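Local coordinates for protein glucose-6-phosphate 1-dehydrogenase (Mycobacterium avium, PDB 4LGV) that probably catalyses the NADP-dependent oxidation of glucose 6-phosphate to 6-phosphogluconolactone, the entry step of the pentose phosphate pathway, at residues D174-L179 with I188-H193; L183-I188 with F431-A436; G298-Y303 with G340-H345; T315-A320 with H455-G460. One frame throughout, in Å; residues are numbered along the deposited sequence.

Contact 1 of 4, residues D174-L179 with I188-H193; sequences DLNARL and ILRVDH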
loop_
_atom_site.group_PDB
_atom_site.type_symbol
_atom_site.label_atom_id
_atom_site.label_comp_id
_atom_site.label_asym_id
_atom_site.label_seq_id
_atom_site.Cartn_x
_atom_site.Cartn_y
_atom_site.Cartn_z
ATOM N N ASP A 174 -40.308 17.199 8.413
ATOM C CA ASP A 174 -41.494 18.066 8.336
ATOM C C ASP A 174 -41.104 19.525 8.326
ATOM O O ASP A 174 -41.620 20.294 7.529
ATOM C CB ASP A 174 -42.493 17.829 9.495
ATOM C CG ASP A 174 -43.123 16.420 9.472
ATOM O OD1 ASP A 174 -43.038 15.691 8.450
ATOM O OD2 ASP A 174 -43.709 16.036 10.504
ATOM N N LEU A 175 -40.208 19.910 9.227
ATOM C CA LEU A 175 -39.771 21.276 9.291
ATOM C C LEU A 175 -39.147 21.634 7.969
ATOM O O LEU A 175 -39.480 22.641 7.338
ATOM C CB LEU A 175 -38.771 21.474 10.428
ATOM C CG LEU A 175 -38.017 22.804 10.421
ATOM C CD1 LEU A 175 -38.977 23.975 10.407
ATOM C CD2 LEU A 175 -37.095 22.899 11.640
ATOM N N ASN A 176 -38.230 20.791 7.551
ATOM C CA ASN A 176 -37.537 21.014 6.301
ATOM C C ASN A 176 -38.421 21.164 5.060
ATOM O O ASN A 176 -38.120 21.950 4.166
ATOM C CB ASN A 176 -36.576 19.875 6.059
ATOM C CG ASN A 176 -35.494 20.270 5.133
ATOM O OD1 ASN A 176 -34.714 21.160 5.462
ATOM N ND2 ASN A 176 -35.436 19.647 3.952
ATOM N N ALA A 177 -39.471 20.352 4.984
ATOM C CA ALA A 177 -40.406 20.391 3.844
ATOM C C ALA A 177 -41.089 21.744 3.798
ATOM O O ALA A 177 -41.253 22.311 2.726
ATOM C CB ALA A 177 -41.466 19.267 3.931
ATOM N N ARG A 178 -41.454 22.273 4.965
ATOM C CA ARG A 178 -42.100 23.579 5.008
ATOM C C ARG A 178 -41.161 24.726 4.578
ATOM O O ARG A 178 -41.565 25.606 3.828
ATOM C CB ARG A 178 -42.671 23.814 6.384
ATOM C CG ARG A 178 -43.824 22.862 6.701
ATOM C CD ARG A 178 -44.490 23.240 8.011
ATOM N NE ARG A 178 -45.235 24.488 7.880
ATOM C CZ ARG A 178 -45.903 25.078 8.872
ATOM N NH1 ARG A 178 -45.929 24.553 10.101
ATOM N NH2 ARG A 178 -46.534 26.221 8.643
ATOM N N LEU A 179 -39.901 24.661 4.976
ATOM C CA LEU A 179 -38.910 25.654 4.539
ATOM C C LEU A 179 -38.597 25.551 3.033
ATOM O O LEU A 179 -38.516 26.566 2.339
ATOM C CB LEU A 179 -37.610 25.526 5.356
ATOM C CG LEU A 179 -37.735 25.642 6.880
ATOM C CD1 LEU A 179 -36.384 25.572 7.549
ATOM C CD2 LEU A 179 -38.438 26.920 7.265
ATOM N N ILE A 188 -30.846 28.263 3.166
ATOM C CA ILE A 188 -31.094 27.793 4.504
ATOM C C ILE A 188 -29.779 27.550 5.263
ATOM O O ILE A 188 -28.984 26.726 4.853
ATOM C CB ILE A 188 -31.909 26.511 4.501
ATOM C CG1 ILE A 188 -33.233 26.734 3.802
ATOM C CG2 ILE A 188 -32.211 26.056 5.921
ATOM C CD1 ILE A 188 -33.948 25.452 3.470
ATOM N N LEU A 189 -29.621 28.215 6.408
ATOM C CA LEU A 189 -28.450 28.083 7.249
ATOM C C LEU A 189 -28.860 27.610 8.640
ATOM O O LEU A 189 -29.475 28.347 9.435
ATOM C CB LEU A 189 -27.743 29.429 7.350
ATOM C CG LEU A 189 -27.399 30.120 6.026
ATOM C CD1 LEU A 189 -26.824 31.511 6.230
ATOM C CD2 LEU A 189 -26.415 29.313 5.286
ATOM N N ARG A 190 -28.530 26.361 8.933
ATOM C CA ARG A 190 -28.951 25.775 10.196
ATOM C C ARG A 190 -27.850 26.010 11.225
ATOM O O ARG A 190 -26.801 25.395 11.140
ATOM C CB ARG A 190 -29.246 24.299 10.014
ATOM C CG ARG A 190 -30.251 24.059 8.903
ATOM C CD ARG A 190 -30.526 22.584 8.696
ATOM N NE ARG A 190 -31.518 22.386 7.644
ATOM C CZ ARG A 190 -31.253 22.423 6.335
ATOM N NH1 ARG A 190 -30.012 22.604 5.858
ATOM N NH2 ARG A 190 -32.231 22.237 5.492
ATOM N N VAL A 191 -28.096 26.921 12.171
ATOM C CA VAL A 191 -27.077 27.398 13.086
ATOM C C VAL A 191 -26.948 26.475 14.303
ATOM O O VAL A 191 -27.920 26.267 15.077
ATOM C CB VAL A 191 -27.433 28.798 13.589
ATOM C CG1 VAL A 191 -26.347 29.346 14.492
ATOM C CG2 VAL A 191 -27.665 29.785 12.423
ATOM N N ASP A 192 -25.763 25.902 14.460
ATOM C CA ASP A 192 -25.459 25.056 15.613
ATOM C C ASP A 192 -24.145 25.550 16.161
ATOM O O ASP A 192 -23.112 25.400 15.518
ATOM C CB ASP A 192 -25.367 23.587 15.193
ATOM C CG ASP A 192 -25.108 22.630 16.373
ATOM O OD1 ASP A 192 -24.557 23.047 17.408
ATOM O OD2 ASP A 192 -25.495 21.443 16.264
ATOM N N HIS A 193 -24.191 26.165 17.346
ATOM C CA HIS A 193 -23.014 26.823 17.907
ATOM C C HIS A 193 -21.828 25.902 18.013
ATOM O O HIS A 193 -20.717 26.341 17.805
ATOM C CB HIS A 193 -23.339 27.430 19.261
ATOM C CG HIS A 193 -24.507 28.338 19.198
ATOM N ND1 HIS A 193 -25.204 28.723 20.314
ATOM C CD2 HIS A 193 -25.144 28.887 18.131
ATOM C CE1 HIS A 193 -26.219 29.474 19.937
ATOM N NE2 HIS A 193 -26.201 29.595 18.622
HETATM O O HOH W 1 -34.546 21.987 8.264
#
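Two torsion choices bring Asn176 and Arg190 together. Asn176 has CG opposite its backbone N (chi1 -158°), which swings the amide from the helix toward the strand, while Arg190 stays extended from CG to NE and twists at its end (chi4 80°) to bring NH2 up to the amide. The two side chains meet at about a right angle. Arg190 NH2 donates to Asn176 OD1 at 2.7 Å with a somewhat bent N-H...O angle of 143°; the oxygen lies close to the guanidinium plane, at its edge. A water bridges the same pair, giving a hydrogen to Asn176 OD1 at 2.9 Å and taking one from Arg190 NE at 3.1 Å, so this oxygen accepts two bonds. The helix and strand are the second half of a right-handed beta-alpha-beta unit, made of strand 158-162, helix 169-180 and strand 188-191, in a parallel sheet with the 3-2-1-4-5-6 order of a Rossmann fold; strand 188-191 is its outermost member on this side. Ile188 CG2 lies on one face of the Arg190 guanidinium, 3.8 Å from its plane and over its centre. Ile188 CD1 reaches Leu179 CB of the helix at 4.1 Å. Asn176 ND2 bonds to Glu434 OE2, which fits the amide being this way round, and Arg190 NH1 forms a salt bridge with Glu185 and a hydrogen bond to Ala432 O.

Contact 2 of 4, residues L183-I188 with F431-A436; sequences LDEDQI and FAREDA
Glu185 lays its carboxylate against the first residues of helix 434-449, with its CD 3.5 Å from Glu434 CB and its CG 3.9 Å from Arg433 CG. The side chain runs out with CG opposite the backbone N and then bends (chi2 57°), which delivers OE2 to the helix start. There Glu434 N donates to Glu185 OE2 at 3.0 Å, with an N-H...O angle of 145°, approaching from well above the carboxylate plane rather than within it. Arg433 holds the N-cap position, so the bonded N-H belongs to the first turn of the helix, where a negative group would be expected to suit the helix dipole. Glu185 sits in a short 3-10 turn, closed by Gln187 N to Asp184 O, on the connection between helix 169-180 and the last strand of the Rossmann sheet; the contact thus joins the NAD-binding part to the C-terminal part. The two carboxylates come close, Glu185 OE1 to Glu434 OE2 at 3.1 Å, without a hydrogen bond. The salt bridge of Glu185 to Arg190 and that of Glu434 OE2 to Arg180 probably ease this, and Glu434 OE2 also keeps its bond from Asn176. Arg433 points its charge elsewhere, gripping Asp435 side-on with NE to OD1 at 3.0 Å and NH2 to OD2 at 2.8 Å, and it also pairs with Asp274 and Asp278 of helix 273-284.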
loop_
_atom_site.group_PDB
_atom_site.type_symbol
_atom_site.label_atom_id
_atom_site.label_comp_id
_atom_site.label_asym_id
_atom_site.label_seq_id
_atom_site.Cartn_x
_atom_site.Cartn_y
_atom_site.Cartn_z
ATOM N N LEU A 183 -37.931 28.174 0.105
ATOM C CA LEU A 183 -36.500 28.460 0.050
ATOM C C LEU A 183 -35.753 27.345 -0.680
ATOM O O LEU A 183 -36.055 26.182 -0.499
ATOM C CB LEU A 183 -35.931 28.574 1.459
ATOM C CG LEU A 183 -36.461 29.728 2.326
ATOM C CD1 LEU A 183 -36.119 29.527 3.815
ATOM C CD2 LEU A 183 -35.908 31.042 1.837
ATOM N N ASP A 184 -34.752 27.719 -1.453
ATOM C CA ASP A 184 -33.724 26.771 -1.876
ATOM C C ASP A 184 -32.853 26.381 -0.706
ATOM O O ASP A 184 -32.719 27.129 0.269
ATOM C CB ASP A 184 -32.830 27.372 -2.970
ATOM C CG ASP A 184 -33.621 27.784 -4.213
ATOM O OD1 ASP A 184 -34.610 27.090 -4.551
ATOM O OD2 ASP A 184 -33.260 28.815 -4.821
ATOM N N GLU A 185 -32.230 25.223 -0.821
ATOM C CA GLU A 185 -31.356 24.689 0.223
ATOM C C GLU A 185 -30.272 25.690 0.526
ATOM O O GLU A 185 -29.892 25.817 1.659
ATOM C CB GLU A 185 -30.723 23.328 -0.203
ATOM C CG GLU A 185 -29.720 22.721 0.810
ATOM C CD GLU A 185 -30.307 22.501 2.217
ATOM O OE1 GLU A 185 -31.564 22.406 2.354
ATOM O OE2 GLU A 185 -29.503 22.431 3.192
ATOM N N ASP A 186 -29.744 26.356 -0.489
ATOM C CA ASP A 186 -28.600 27.232 -0.271
ATOM C C ASP A 186 -29.016 28.581 0.385
ATOM O O ASP A 186 -28.178 29.416 0.667
ATOM C CB ASP A 186 -27.807 27.437 -1.566
ATOM C CG ASP A 186 -28.552 28.348 -2.603
ATOM O OD1 ASP A 186 -29.728 28.750 -2.404
ATOM O OD2 ASP A 186 -27.938 28.657 -3.650
ATOM N N GLN A 187 -30.306 28.779 0.631
ATOM C CA GLN A 187 -30.759 29.946 1.393
ATOM C C GLN A 187 -30.965 29.564 2.857
ATOM O O GLN A 187 -31.300 30.434 3.677
ATOM C CB GLN A 187 -32.084 30.477 0.828
ATOM C CG GLN A 187 -32.012 30.989 -0.606
ATOM C CD GLN A 187 -33.394 31.470 -1.080
ATOM O OE1 GLN A 187 -34.212 30.657 -1.539
ATOM N NE2 GLN A 187 -33.660 32.748 -0.957
ATOM N N ILE A 188 -30.846 28.263 3.166
ATOM C CA ILE A 188 -31.094 27.793 4.504
ATOM C C ILE A 188 -29.779 27.550 5.263
ATOM O O ILE A 188 -28.984 26.726 4.853
ATOM C CB ILE A 188 -31.909 26.511 4.501
ATOM C CG1 ILE A 188 -33.233 26.734 3.802
ATOM C CG2 ILE A 188 -32.211 26.056 5.921
ATOM C CD1 ILE A 188 -33.948 25.452 3.470
ATOM N N PHE A 431 -22.322 25.056 8.156
ATOM C CA PHE A 431 -23.743 24.845 8.256
ATOM C C PHE A 431 -24.120 23.547 7.539
ATOM O O PHE A 431 -23.978 23.419 6.344
ATOM C CB PHE A 431 -24.476 26.025 7.663
ATOM C CG PHE A 431 -24.179 27.343 8.362
ATOM C CD1 PHE A 431 -24.822 27.671 9.529
ATOM C CD2 PHE A 431 -23.250 28.227 7.848
ATOM C CE1 PHE A 431 -24.537 28.849 10.181
ATOM C CE2 PHE A 431 -22.969 29.419 8.492
ATOM C CZ PHE A 431 -23.621 29.736 9.642
ATOM N N ALA A 432 -24.614 22.591 8.305
ATOM C CA ALA A 432 -24.946 21.299 7.785
ATOM C C ALA A 432 -26.025 21.399 6.710
ATOM O O ALA A 432 -26.974 22.189 6.792
ATOM C CB ALA A 432 -25.399 20.396 8.942
ATOM N N ARG A 433 -25.870 20.579 5.699
ATOM C CA ARG A 433 -26.776 20.550 4.575
ATOM C C ARG A 433 -27.826 19.474 4.823
ATOM O O ARG A 433 -27.611 18.528 5.592
ATOM C CB ARG A 433 -26.000 20.270 3.297
ATOM C CG ARG A 433 -26.742 20.585 2.010
ATOM C CD ARG A 433 -25.870 20.427 0.769
ATOM N NE ARG A 433 -25.474 19.026 0.540
ATOM C CZ ARG A 433 -24.585 18.615 -0.383
ATOM N NH1 ARG A 433 -23.988 19.487 -1.209
ATOM N NH2 ARG A 433 -24.291 17.331 -0.500
ATOM N N GLU A 434 -28.968 19.644 4.181
ATOM C CA GLU A 434 -30.154 18.827 4.402
ATOM C C GLU A 434 -29.910 17.314 4.324
ATOM O O GLU A 434 -30.382 16.540 5.169
ATOM C CB GLU A 434 -31.203 19.338 3.410
ATOM C CG GLU A 434 -32.341 18.457 2.947
ATOM C CD GLU A 434 -33.028 19.033 1.641
ATOM O OE1 GLU A 434 -33.011 18.367 0.587
ATOM O OE2 GLU A 434 -33.583 20.162 1.633
ATOM N N ASP A 435 -29.190 16.887 3.305
ATOM C CA ASP A 435 -28.947 15.452 3.113
ATOM C C ASP A 435 -28.160 14.882 4.328
ATOM O O ASP A 435 -28.475 13.823 4.817
ATOM C CB ASP A 435 -28.245 15.181 1.781
ATOM C CG ASP A 435 -26.918 15.987 1.599
ATOM O OD1 ASP A 435 -26.566 16.920 2.370
ATOM O OD2 ASP A 435 -26.231 15.706 0.633
ATOM N N ALA A 436 -27.196 15.625 4.840
ATOM C CA ALA A 436 -26.450 15.176 6.019
ATOM C C ALA A 436 -27.329 15.142 7.272
ATOM O O ALA A 436 -27.267 14.228 8.088
ATOM C CB ALA A 436 -25.263 16.082 6.248
HETATM O O HOH W 2 -27.643 24.581 6.887
#

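Contact 3 of 4, residues G298-Y303 with G340-H345; sequences GQYRGY and GKALPH
Ala342 and Tyr303 sandwich the ring of Tyr300. On one face Ala342 CB lies offset toward the rim, 4.2 Å from the ring centroid and 22° off the normal, a CH-pi contact; on the opposite face Tyr303 CB stands 3.9 Å above the plane, over the centre. Lys341 CB approaches obliquely, 4.1 Å from Tyr300 CE2, and the lysine then bends at chi2 and carries its ammonium group away to a salt bridge with Glu231. Tyr300 takes the torsion that sets CG between its backbone N and carbonyl carbon (chi1 73°), folding the ring back over the turn that follows. That turn is type II, from Tyr300 to Tyr303, closed by Tyr303 N to Tyr300 O at 3.0 Å, and it has Gly302 in its third place with the positive phi this turn type needs. The turn thereby places Tyr303 CB on the ring face away from Ala342. The hydroxyl of Tyr300 bonds to Ile235 N, pinning the far end of the ring. In the mixed sheet, strand 318-323 runs between strands 295-300 and 335-340, so the contact joins the C-terminal ends of two strands that are not neighbours, while Lys341 and Tyr303 both touch Tyr242 of helix 239-243.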
loop_
_atom_site.group_PDB
_atom_site.type_symbol
_atom_site.label_atom_id
_atom_site.label_comp_id
_atom_site.label_asym_id
_atom_site.label_seq_id
_atom_site.Cartn_x
_atom_site.Cartn_y
_atom_site.Cartn_z
ATOM N N GLY A 298 -25.942 7.875 30.349
ATOM C CA GLY A 298 -25.632 8.289 31.699
ATOM C C GLY A 298 -26.340 9.570 32.096
ATOM O O GLY A 298 -26.745 10.358 31.244
ATOM N N GLN A 299 -26.445 9.770 33.413
ATOM C CA GLN A 299 -27.037 10.965 33.984
ATOM C C GLN A 299 -26.304 11.300 35.257
ATOM O O GLN A 299 -26.193 10.466 36.164
ATOM C CB GLN A 299 -28.493 10.726 34.307
ATOM C CG GLN A 299 -29.292 11.978 34.547
ATOM C CD GLN A 299 -30.651 11.640 35.124
ATOM O OE1 GLN A 299 -30.769 11.423 36.337
ATOM N NE2 GLN A 299 -31.680 11.580 34.267
ATOM N N TYR A 300 -25.766 12.507 35.317
ATOM C CA TYR A 300 -24.962 12.847 36.455
ATOM C C TYR A 300 -25.841 13.059 37.730
ATOM O O TYR A 300 -26.964 13.556 37.650
ATOM C CB TYR A 300 -24.055 14.037 36.141
ATOM C CG TYR A 300 -24.695 15.409 36.038
ATOM C CD1 TYR A 300 -24.983 16.166 37.184
ATOM C CD2 TYR A 300 -24.870 16.014 34.794
ATOM C CE1 TYR A 300 -25.494 17.465 37.078
ATOM C CE2 TYR A 300 -25.379 17.300 34.669
ATOM C CZ TYR A 300 -25.702 18.028 35.810
ATOM O OH TYR A 300 -26.205 19.285 35.633
ATOM N N ARG A 301 -25.291 12.664 38.879
ATOM C CA ARG A 301 -25.962 12.789 40.176
ATOM C C ARG A 301 -26.089 14.271 40.500
ATOM O O ARG A 301 -25.092 15.018 40.496
ATOM C CB ARG A 301 -25.194 12.055 41.279
ATOM N N GLY A 302 -27.332 14.697 40.736
ATOM C CA GLY A 302 -27.641 16.124 40.913
ATOM C C GLY A 302 -28.408 16.735 39.756
ATOM O O GLY A 302 -28.942 17.826 39.876
ATOM N N TYR A 303 -28.436 16.044 38.616
ATOM C CA TYR A 303 -29.099 16.554 37.415
ATOM C C TYR A 303 -30.578 16.787 37.658
ATOM O O TYR A 303 -31.116 17.798 37.231
ATOM C CB TYR A 303 -28.906 15.594 36.233
ATOM C CG TYR A 303 -29.732 15.951 35.024
ATOM C CD1 TYR A 303 -29.469 17.095 34.283
ATOM C CD2 TYR A 303 -30.780 15.136 34.623
ATOM C CE1 TYR A 303 -30.237 17.430 33.178
ATOM C CE2 TYR A 303 -31.551 15.460 33.525
ATOM C CZ TYR A 303 -31.275 16.610 32.809
ATOM O OH TYR A 303 -32.050 16.907 31.720
ATOM N N GLY A 340 -20.330 13.907 27.218
ATOM C CA GLY A 340 -21.077 14.144 28.425
ATOM C C GLY A 340 -20.787 15.377 29.234
ATOM O O GLY A 340 -19.713 15.951 29.151
ATOM N N LYS A 341 -21.789 15.755 30.029
ATOM C CA LYS A 341 -21.709 16.864 30.984
ATOM C C LYS A 341 -21.075 16.415 32.291
ATOM O O LYS A 341 -21.140 15.246 32.664
ATOM C CB LYS A 341 -23.110 17.391 31.299
ATOM C CG LYS A 341 -23.865 17.881 30.076
ATOM C CD LYS A 341 -23.316 19.218 29.574
ATOM C CE LYS A 341 -24.186 19.754 28.467
ATOM N NZ LYS A 341 -23.640 20.995 27.898
ATOM N N ALA A 342 -20.473 17.369 32.980
ATOM C CA ALA A 342 -19.892 17.144 34.298
ATOM C C ALA A 342 -18.831 16.035 34.261
ATOM O O ALA A 342 -18.781 15.155 35.136
ATOM C CB ALA A 342 -20.981 16.832 35.326
ATOM N N LEU A 343 -17.964 16.099 33.261
ATOM C CA LEU A 343 -16.828 15.191 33.177
ATOM C C LEU A 343 -15.613 15.938 33.720
ATOM O O LEU A 343 -15.710 17.131 33.997
ATOM C CB LEU A 343 -16.659 14.723 31.724
ATOM C CG LEU A 343 -17.791 13.828 31.218
ATOM C CD1 LEU A 343 -17.425 13.159 29.894
ATOM C CD2 LEU A 343 -18.206 12.745 32.213
ATOM N N PRO A 344 -14.453 15.271 33.822
ATOM C CA PRO A 344 -13.336 15.917 34.502
ATOM C C PRO A 344 -12.695 17.104 33.807
ATOM O O PRO A 344 -12.045 17.912 34.474
ATOM C CB PRO A 344 -12.300 14.797 34.633
ATOM C CG PRO A 344 -13.088 13.543 34.528
ATOM C CD PRO A 344 -14.154 13.866 33.516
ATOM N N HIS A 345 -12.816 17.188 32.490
ATOM C CA HIS A 345 -12.173 18.259 31.736
ATOM C C HIS A 345 -13.036 18.760 30.592
ATOM O O HIS A 345 -14.007 18.119 30.211
ATOM C CB HIS A 345 -10.860 17.769 31.150
ATOM C CG HIS A 345 -9.938 17.155 32.156
ATOM N ND1 HIS A 345 -9.271 17.895 33.112
ATOM C CD2 HIS A 345 -9.556 15.867 32.339
ATOM C CE1 HIS A 345 -8.525 17.088 33.846
ATOM N NE2 HIS A 345 -8.675 15.853 33.393
#

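Contact 4 of 4, residues T315-A320 with H455-G460; sequences TETYVA and HQYEQG
Tyr318 turns the edge of its ring toward the face of Tyr457, a tilted edge-to-face pair with centroids 5.7 Å apart and planes at 60°. Between the two tyrosines the nearest approach is made by Tyr318 CB, 3.6 Å from Tyr457 CE1; the end of Tyr318 leads away from Tyr457, and the side chain packs on Ala467 of helix 466-470. With chi1 at 65°, Tyr457 reaches from edge strand 454-457 past strand 295-300 to strand 318-323, two places across the mixed sheet. Thr317 meets its end obliquely: Thr317 OG1 donates to Tyr457 OH at 2.8 Å. Thr317 and Tyr318 together face Gly298 of the strand between, a classic beta bulge, and this puts both side chains toward Tyr457 although they are consecutive residues. Each hydroxyl has a second partner. Thr317 OG1 accepts from the backbone N of Tyr300, and Tyr457 OH bonds to the carbonyl of Lys341. The result is a relay of hydrogen bonds, from Tyr300 N through the threonine and tyrosine hydroxyls to Lys341 O, in which each hydroxyl gives one hydrogen and takes another. Buried polar atoms are thereby satisfied, and the direction of both O-H bonds is probably set by a backbone donor at one end and a backbone acceptor at the other.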
loop_
_atom_site.group_PDB
_atom_site.type_symbol
_atom_site.label_atom_id
_atom_site.label_comp_id
_atom_site.label_asym_id
_atom_site.label_seq_id
_atom_site.Cartn_x
_atom_site.Cartn_y
_atom_site.Cartn_z
ATOM N N THR A 315 -33.654 11.542 31.005
ATOM C CA THR A 315 -32.835 12.212 29.974
ATOM C C THR A 315 -31.348 12.033 30.282
ATOM O O THR A 315 -30.916 12.156 31.442
ATOM C CB THR A 315 -33.167 13.705 29.888
ATOM O OG1 THR A 315 -34.549 13.854 29.552
ATOM C CG2 THR A 315 -32.331 14.385 28.845
ATOM N N GLU A 316 -30.568 11.731 29.243
ATOM C CA GLU A 316 -29.128 11.442 29.421
ATOM C C GLU A 316 -28.348 12.730 29.329
ATOM O O GLU A 316 -28.627 13.587 28.507
ATOM C CB GLU A 316 -28.645 10.403 28.399
ATOM C CG GLU A 316 -28.354 10.892 26.942
ATOM C CD GLU A 316 -29.591 11.175 26.097
ATOM O OE1 GLU A 316 -30.730 11.045 26.608
ATOM O OE2 GLU A 316 -29.425 11.559 24.913
ATOM N N THR A 317 -27.384 12.887 30.223
ATOM C CA THR A 317 -26.401 13.945 30.121
ATOM C C THR A 317 -25.091 13.393 29.582
ATOM O O THR A 317 -24.133 14.144 29.458
ATOM C CB THR A 317 -26.104 14.564 31.499
ATOM O OG1 THR A 317 -25.588 13.546 32.371
ATOM C CG2 THR A 317 -27.343 15.181 32.097
ATOM N N TYR A 318 -25.032 12.083 29.340
ATOM C CA TYR A 318 -23.814 11.387 28.875
ATOM C C TYR A 318 -24.215 10.261 27.955
ATOM O O TYR A 318 -25.239 9.628 28.189
ATOM C CB TYR A 318 -23.044 10.774 30.038
ATOM C CG TYR A 318 -21.864 9.877 29.670
ATOM C CD1 TYR A 318 -22.066 8.566 29.236
ATOM C CD2 TYR A 318 -20.559 10.324 29.792
ATOM C CE1 TYR A 318 -21.005 7.740 28.909
ATOM C CE2 TYR A 318 -19.482 9.505 29.453
ATOM C CZ TYR A 318 -19.708 8.214 29.001
ATOM O OH TYR A 318 -18.675 7.361 28.690
ATOM N N VAL A 319 -23.427 10.039 26.889
ATOM C CA VAL A 319 -23.606 8.871 26.015
ATOM C C VAL A 319 -22.290 8.304 25.583
ATOM O O VAL A 319 -21.397 9.041 25.238
ATOM C CB VAL A 319 -24.192 9.178 24.630
ATOM C CG1 VAL A 319 -25.322 8.203 24.297
ATOM C CG2 VAL A 319 -24.659 10.601 24.542
ATOM N N ALA A 320 -22.229 6.995 25.489
ATOM C CA ALA A 320 -21.124 6.332 24.870
ATOM C C ALA A 320 -21.698 5.313 23.908
ATOM O O ALA A 320 -22.688 4.662 24.228
ATOM C CB ALA A 320 -20.267 5.656 25.890
ATOM N N HIS A 455 -27.595 5.093 33.507
ATOM C CA HIS A 455 -26.614 4.816 34.549
ATOM C C HIS A 455 -26.233 6.139 35.202
ATOM O O HIS A 455 -25.874 7.094 34.503
ATOM C CB HIS A 455 -25.327 4.207 33.983
ATOM C CG HIS A 455 -25.438 2.797 33.507
ATOM N ND1 HIS A 455 -26.285 2.411 32.487
ATOM C CD2 HIS A 455 -24.765 1.679 33.883
ATOM C CE1 HIS A 455 -26.161 1.111 32.284
ATOM N NE2 HIS A 455 -25.243 0.643 33.114
ATOM N N GLN A 456 -26.280 6.193 36.528
ATOM C CA GLN A 456 -25.861 7.390 37.278
ATOM C C GLN A 456 -24.341 7.443 37.321
ATOM O O GLN A 456 -23.671 6.400 37.280
ATOM C CB GLN A 456 -26.432 7.401 38.715
ATOM N N TYR A 457 -23.801 8.655 37.332
ATOM C CA TYR A 457 -22.386 8.836 37.530
ATOM C C TYR A 457 -22.157 10.111 38.300
ATOM O O TYR A 457 -22.976 11.022 38.255
ATOM C CB TYR A 457 -21.633 8.859 36.189
ATOM C CG TYR A 457 -21.957 10.022 35.280
ATOM C CD1 TYR A 457 -23.072 9.992 34.444
ATOM C CD2 TYR A 457 -21.145 11.157 35.245
ATOM C CE1 TYR A 457 -23.343 11.049 33.591
ATOM C CE2 TYR A 457 -21.423 12.202 34.390
ATOM C CZ TYR A 457 -22.508 12.136 33.564
ATOM O OH TYR A 457 -22.801 13.172 32.729
ATOM N N GLU A 458 -21.041 10.147 39.025
ATOM C CA GLU A 458 -20.663 11.300 39.836
ATOM C C GLU A 458 -20.136 12.426 38.966
ATOM O O GLU A 458 -19.414 12.171 38.008
ATOM C CB GLU A 458 -19.591 10.904 40.867
ATOM C CG GLU A 458 -20.101 9.952 41.942
ATOM C CD GLU A 458 -21.080 10.651 42.861
ATOM O OE1 GLU A 458 -20.705 11.701 43.439
ATOM O OE2 GLU A 458 -22.224 10.156 42.986
ATOM N N GLN A 459 -20.478 13.662 39.331
ATOM C CA GLN A 459 -19.889 14.835 38.713
ATOM C C GLN A 459 -18.408 14.783 38.953
ATOM O O GLN A 459 -17.962 14.463 40.059
ATOM C CB GLN A 459 -20.445 16.117 39.266
ATOM C CG GLN A 459 -21.924 16.298 38.975
ATOM C CD GLN A 459 -22.468 17.668 39.357
ATOM O OE1 GLN A 459 -21.907 18.702 39.003
ATOM N NE2 GLN A 459 -23.562 17.672 40.125
ATOM N N GLY A 460 -17.639 15.042 37.892
ATOM C CA GLY A 460 -16.191 15.042 37.994
ATOM C C GLY A 460 -15.611 13.681 37.675
ATOM O O GLY A 460 -14.406 13.551 37.599
#

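In the fold
From the N terminus, contact 1 closes the short loop between helix 169-180 and strand 188-191 of the Rossmann sheet. Contact 2 opens within that loop, so the two cross; they share Ile188, and their centres lie 7 Å apart. Contact 2 then waits some 240 residues for its partner at the start of helix 434-449, tying the NAD-binding part to the C-terminal part. Contact 3 opens and closes entirely within that long excursion. Contact 4 crosses contacts 2 and 3: it begins between the segments of contact 3 and ends beyond helix 434-449, on strand 454-457. Contacts 3 and 4, 5 Å apart by centres, tie together the mixed sheet near its edge strand 454-457, with centres about 33 Å from that of contact 2.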